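Local coordinates for lipoate-protein ligase, putative (Streptococcus pneumoniae, PDB 1VQZ), which is a putative lipoate-protein ligase, with a catalytic-domain fold of the lipoyl protein ligase A/B family and a C-terminal region of the bacterial lipoate protein ligase family, at residues G289-I294 and R325-I330; G56-T61 and E295-V300. All coordinates share one frame; numbering follows the deposited sequence.

Interaction 1: G289-I294 and R325-I330; sequences GDFFGI and RYFAGI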
# COMPACT_ATOMS: atom_id res chain seq x y z
N GLY A 289 -9.74 -1.44 8.34
CA GLY A 289 -9.15 -2.77 8.32
C GLY A 289 -7.83 -2.83 7.59
O GLY A 289 -7.30 -1.79 7.09
N ASP A 290 -7.29 -4.05 7.54
CA ASP A 290 -6.04 -4.32 6.80
C ASP A 290 -6.27 -5.23 5.59
O ASP A 290 -5.30 -5.74 5.03
CB ASP A 290 -4.96 -4.90 7.72
CG ASP A 290 -5.39 -6.18 8.46
OD1 ASP A 290 -6.39 -6.81 8.12
OD2 ASP A 290 -4.72 -6.55 9.43
N PHE A 291 -7.53 -5.42 5.21
CA PHE A 291 -7.90 -6.02 3.93
C PHE A 291 -7.26 -5.21 2.78
O PHE A 291 -6.88 -4.04 2.92
CB PHE A 291 -9.43 -6.02 3.73
CG PHE A 291 -10.07 -4.65 3.88
CD1 PHE A 291 -10.19 -3.79 2.79
CD2 PHE A 291 -10.54 -4.24 5.10
CE1 PHE A 291 -10.76 -2.53 2.90
CE2 PHE A 291 -11.16 -2.96 5.23
CZ PHE A 291 -11.22 -2.10 4.13
N PHE A 292 -7.09 -5.86 1.65
CA PHE A 292 -6.58 -5.18 0.49
C PHE A 292 -7.63 -5.11 -0.58
O PHE A 292 -8.23 -6.10 -0.89
CB PHE A 292 -5.37 -5.91 -0.09
CG PHE A 292 -4.91 -5.29 -1.34
CD1 PHE A 292 -4.14 -4.12 -1.30
CD2 PHE A 292 -5.34 -5.77 -2.58
CE1 PHE A 292 -3.76 -3.49 -2.46
CE2 PHE A 292 -4.95 -5.13 -3.76
CZ PHE A 292 -4.17 -3.98 -3.69
N GLY A 293 -7.78 -3.93 -1.18
CA GLY A 293 -8.56 -3.74 -2.37
C GLY A 293 -7.84 -2.70 -3.20
O GLY A 293 -7.19 -1.76 -2.67
N ILE A 294 -7.96 -2.86 -4.50
CA ILE A 294 -7.28 -1.95 -5.45
C ILE A 294 -7.88 -0.54 -5.42
O ILE A 294 -7.18 0.43 -5.67
CB ILE A 294 -7.35 -2.49 -6.90
CG1 ILE A 294 -6.47 -3.72 -7.07
CG2 ILE A 294 -6.86 -1.46 -7.89
CD1 ILE A 294 -6.88 -4.56 -8.27
N ARG A 325 -12.91 -5.65 -6.10
CA ARG A 325 -12.16 -4.40 -6.23
C ARG A 325 -11.85 -3.83 -4.88
O ARG A 325 -10.95 -3.02 -4.78
CB ARG A 325 -12.93 -3.37 -7.04
CG ARG A 325 -13.29 -3.81 -8.46
CD ARG A 325 -12.04 -3.91 -9.32
NE ARG A 325 -11.55 -2.59 -9.72
CZ ARG A 325 -10.44 -2.37 -10.43
NH1 ARG A 325 -9.67 -3.39 -10.84
NH2 ARG A 325 -10.10 -1.14 -10.75
N TYR A 326 -12.59 -4.25 -3.85
CA TYR A 326 -12.55 -3.60 -2.51
C TYR A 326 -11.99 -4.48 -1.40
O TYR A 326 -11.30 -3.97 -0.47
CB TYR A 326 -13.96 -3.11 -2.16
CG TYR A 326 -14.49 -2.20 -3.24
CD1 TYR A 326 -13.95 -0.93 -3.42
CD2 TYR A 326 -15.48 -2.64 -4.12
CE1 TYR A 326 -14.41 -0.11 -4.43
CE2 TYR A 326 -15.95 -1.84 -5.14
CZ TYR A 326 -15.40 -0.59 -5.31
OH TYR A 326 -15.83 0.18 -6.34
N PHE A 327 -12.34 -5.77 -1.43
CA PHE A 327 -11.90 -6.73 -0.41
C PHE A 327 -11.40 -7.99 -1.08
O PHE A 327 -12.16 -8.90 -1.36
CB PHE A 327 -13.02 -7.08 0.59
CG PHE A 327 -13.73 -5.90 1.21
CD1 PHE A 327 -14.89 -5.38 0.63
CD2 PHE A 327 -13.33 -5.37 2.41
CE1 PHE A 327 -15.59 -4.31 1.22
CE2 PHE A 327 -14.00 -4.33 2.99
CZ PHE A 327 -15.13 -3.78 2.38
N ALA A 328 -10.12 -8.04 -1.39
CA ALA A 328 -9.56 -9.23 -2.04
C ALA A 328 -9.59 -10.43 -1.07
O ALA A 328 -9.16 -10.32 0.10
CB ALA A 328 -8.13 -8.97 -2.56
N GLY A 329 -10.17 -11.52 -1.53
CA GLY A 329 -10.28 -12.76 -0.78
C GLY A 329 -11.37 -12.85 0.26
O GLY A 329 -11.44 -13.84 1.01
N ILE A 330 -12.23 -11.85 0.32
CA ILE A 330 -13.35 -11.83 1.26
C ILE A 330 -14.64 -11.68 0.49
O ILE A 330 -14.74 -10.83 -0.40
CB ILE A 330 -13.19 -10.69 2.30
CG1 ILE A 330 -11.77 -10.69 2.87
CG2 ILE A 330 -14.25 -10.82 3.45
CD1 ILE A 330 -11.49 -9.54 3.86
O HOH W 1 -7.90 -8.70 1.44
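Phe291 receives Phe327 over one face of its ring: CE2 of Phe327 sits 3.6 Å above the plane of the Phe291 ring, over its centre. The two planes meet at 49°, with centroids 4.6 Å apart, in an oblique pairing. Phe291 reaches this place because its CG lies between the backbone N and the carbonyl carbon (chi1 55°), which turns the ring onto Phe327. At the root of the side chain, Phe291 CB meets Ile330 CD1 at 4.1 Å, and Ile335 of helix 332-339 packs against both Phe327 and Ile330. Next along the loop the backbones take over. Ala328 N gives a nearly straight bond to Phe292 O (2.8 Å, 169° at the hydrogen), and a water accepts from Phe292 N at 3.0 Å. Gly293 comes close enough for its CA to make a CH...O contact of 3.3 Å with Tyr326 O. At the far end the bent chain of Arg325 brings its guanidinium beside Ile294, whose CG2 lies over one face, toward the rim. The charge itself is held by a salt bridge to Glu295 and a cation-pi contact with Tyr150. Phe327 to Ile330 form a type II beta turn with Gly329 at positive phi. Two loops of the C-terminal domain, one leaving strand 281-289 and the other leading into helix 332-339, are thus joined by an aromatic pair and a single clear backbone hydrogen bond.

Interaction 2: G56-T61 and E295-V300; sequences GRHQNT and EDVAAV. With EDO (1,2-ethanediol), chain S; EDO (1,2-ethanediol), chain D; EDO (1,2-ethanediol), chain J.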
# COMPACT_ATOMS: atom_id res chain seq x y z
N GLY A 56 -1.77 0.99 5.97
CA GLY A 56 -2.69 0.89 4.85
C GLY A 56 -3.75 1.97 4.91
O GLY A 56 -4.09 2.52 5.96
N ARG A 57 -4.25 2.30 3.73
CA ARG A 57 -5.27 3.32 3.53
C ARG A 57 -6.51 3.27 4.45
O ARG A 57 -7.12 4.33 4.77
CB ARG A 57 -5.68 3.23 2.04
CG ARG A 57 -6.64 4.18 1.58
CD ARG A 57 -6.91 3.95 0.11
NE ARG A 57 -7.44 2.63 -0.11
CZ ARG A 57 -7.35 1.93 -1.22
NH1 ARG A 57 -6.72 2.38 -2.30
NH2 ARG A 57 -7.91 0.74 -1.24
N HIS A 58 -6.89 2.07 4.89
CA HIS A 58 -8.06 1.92 5.74
C HIS A 58 -7.81 1.41 7.15
O HIS A 58 -8.76 1.17 7.87
CB HIS A 58 -9.09 1.07 5.03
CG HIS A 58 -9.53 1.63 3.72
ND1 HIS A 58 -9.93 2.94 3.57
CD2 HIS A 58 -9.59 1.08 2.47
CE1 HIS A 58 -10.25 3.17 2.30
NE2 HIS A 58 -10.04 2.06 1.61
N GLN A 59 -6.53 1.30 7.56
CA GLN A 59 -6.20 0.81 8.88
C GLN A 59 -6.62 1.85 9.95
O GLN A 59 -6.58 3.06 9.73
CB GLN A 59 -4.69 0.47 9.04
CG GLN A 59 -4.25 -0.83 8.38
CD GLN A 59 -2.85 -1.27 8.78
OE1 GLN A 59 -1.84 -0.82 8.20
NE2 GLN A 59 -2.77 -2.18 9.76
N ASN A 60 -7.02 1.32 11.09
CA ASN A 60 -7.38 2.11 12.25
C ASN A 60 -6.10 2.31 13.06
O ASN A 60 -5.78 1.55 13.97
CB ASN A 60 -8.51 1.42 13.04
CG ASN A 60 -9.00 2.26 14.21
OD1 ASN A 60 -8.40 3.28 14.54
ND2 ASN A 60 -10.05 1.82 14.86
N THR A 61 -5.34 3.33 12.62
CA THR A 61 -3.97 3.59 13.02
C THR A 61 -3.79 3.60 14.53
O THR A 61 -2.93 2.89 15.07
CB THR A 61 -3.49 4.87 12.40
OG1 THR A 61 -3.88 4.89 11.01
CG2 THR A 61 -1.98 4.98 12.54
N GLU A 295 -9.18 -0.46 -5.15
CA GLU A 295 -9.95 0.79 -5.01
C GLU A 295 -10.43 0.99 -3.60
O GLU A 295 -10.67 0.03 -2.89
CB GLU A 295 -11.19 0.81 -5.92
CG GLU A 295 -10.84 0.61 -7.35
CD GLU A 295 -11.94 1.00 -8.31
OE1 GLU A 295 -12.33 2.17 -8.33
OE2 GLU A 295 -12.36 0.15 -9.08
N ASP A 296 -10.53 2.27 -3.25
CA ASP A 296 -10.98 2.78 -1.94
C ASP A 296 -12.36 2.22 -1.52
O ASP A 296 -13.31 2.21 -2.29
CB ASP A 296 -11.07 4.30 -2.03
CG ASP A 296 -11.01 4.97 -0.68
OD1 ASP A 296 -11.93 4.79 0.12
OD2 ASP A 296 -10.03 5.71 -0.45
N VAL A 297 -12.42 1.76 -0.28
CA VAL A 297 -13.63 1.19 0.34
C VAL A 297 -14.79 2.20 0.46
O VAL A 297 -15.93 1.80 0.70
CB VAL A 297 -13.29 0.46 1.71
CG1 VAL A 297 -13.22 1.42 2.85
CG2 VAL A 297 -14.29 -0.61 2.03
N ALA A 298 -14.52 3.48 0.22
CA ALA A 298 -15.58 4.51 0.22
C ALA A 298 -16.76 4.15 -0.68
O ALA A 298 -17.90 4.43 -0.31
CB ALA A 298 -15.03 5.87 -0.20
N ALA A 299 -16.48 3.54 -1.83
CA ALA A 299 -17.50 3.06 -2.76
C ALA A 299 -18.46 2.04 -2.14
O ALA A 299 -19.64 2.03 -2.46
CB ALA A 299 -16.88 2.49 -4.02
N VAL A 300 -17.97 1.19 -1.26
CA VAL A 300 -18.82 0.24 -0.56
C VAL A 300 -19.68 0.95 0.52
O VAL A 300 -20.91 0.73 0.61
CB VAL A 300 -17.97 -0.89 0.04
CG1 VAL A 300 -18.83 -1.90 0.77
CG2 VAL A 300 -17.13 -1.57 -1.07
C1 EDO S . -11.09 6.72 3.30
O1 EDO S . -12.15 6.10 2.47
C2 EDO S . -9.75 5.97 3.49
O2 EDO S . -8.51 6.72 3.65
C1 EDO D . -10.64 4.07 7.35
O1 EDO D . -11.27 3.69 6.15
C2 EDO D . -9.70 5.25 7.14
O2 EDO D . -10.45 6.37 6.76
C1 EDO J . -10.90 6.04 14.34
O1 EDO J . -9.97 5.42 15.24
C2 EDO J . -12.11 5.12 14.29
O2 EDO J . -12.58 4.91 15.63
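An Arg57 chain extended through its first two torsions (chi1 -178°) and then bent at chi3 (61°) carries its guanidinium to the backbone of Glu295 and Asp296, while His58, with CG beside its own backbone N (chi1 -59°), turns its ring toward Val297. CG1 of Val297 stands 3.4 Å from the centroid of that ring, almost on the normal, in a CH-pi contact; Arg57 CG lies over the opposite face, toward the rim. At the ring's edge His58 CE1 approaches Asp296 OD1 to 3.2 Å. With its anti lone pair that oxygen caps the following helix, accepting from Ala298 N (2.9 Å). One 1,2-ethanediol, probably from the crystallisation liquor, donates to both Asp296 OD1 and Arg57 O and so spans the segments; a second accepts from His58 ND1 at 3.0 Å. The Arg57 guanidinium has Asp296 N over one face, and its NH2 bonds to Gly293 O. Asp296 OD2 stays 4.0 Å from Arg57 NE, well out of the guanidinium plane, so any attraction would be through charge alone. With no clear direct hydrogen bond between the segments, Asp296 OD1 serves helix cap and ethanediol, while Val297 and Arg57 CG cover the His58 ring.

In the fold
Interactions 1 and 2 lie on the same side of the chain's centre, their own centres about 9 Å apart. Their segments alternate in sequence: 56-61 comes first, then 289-294 runs directly into 295-300, and 325-330 follows. Interaction 1 stays within the C-terminal part of the protein, whereas interaction 2 reaches back to the loop after strand 52-55 in the catalytic part. The two touch where Phe327 CZ packs on Val297 CG2 (3.3 Å) and where Gly289 N probably hydrogen-bonds His58 O. The continuous run 289-300, from the end of strand 281-289 into helix 298-304, therefore faces both partners and ties the C-terminal loops to the catalytic part.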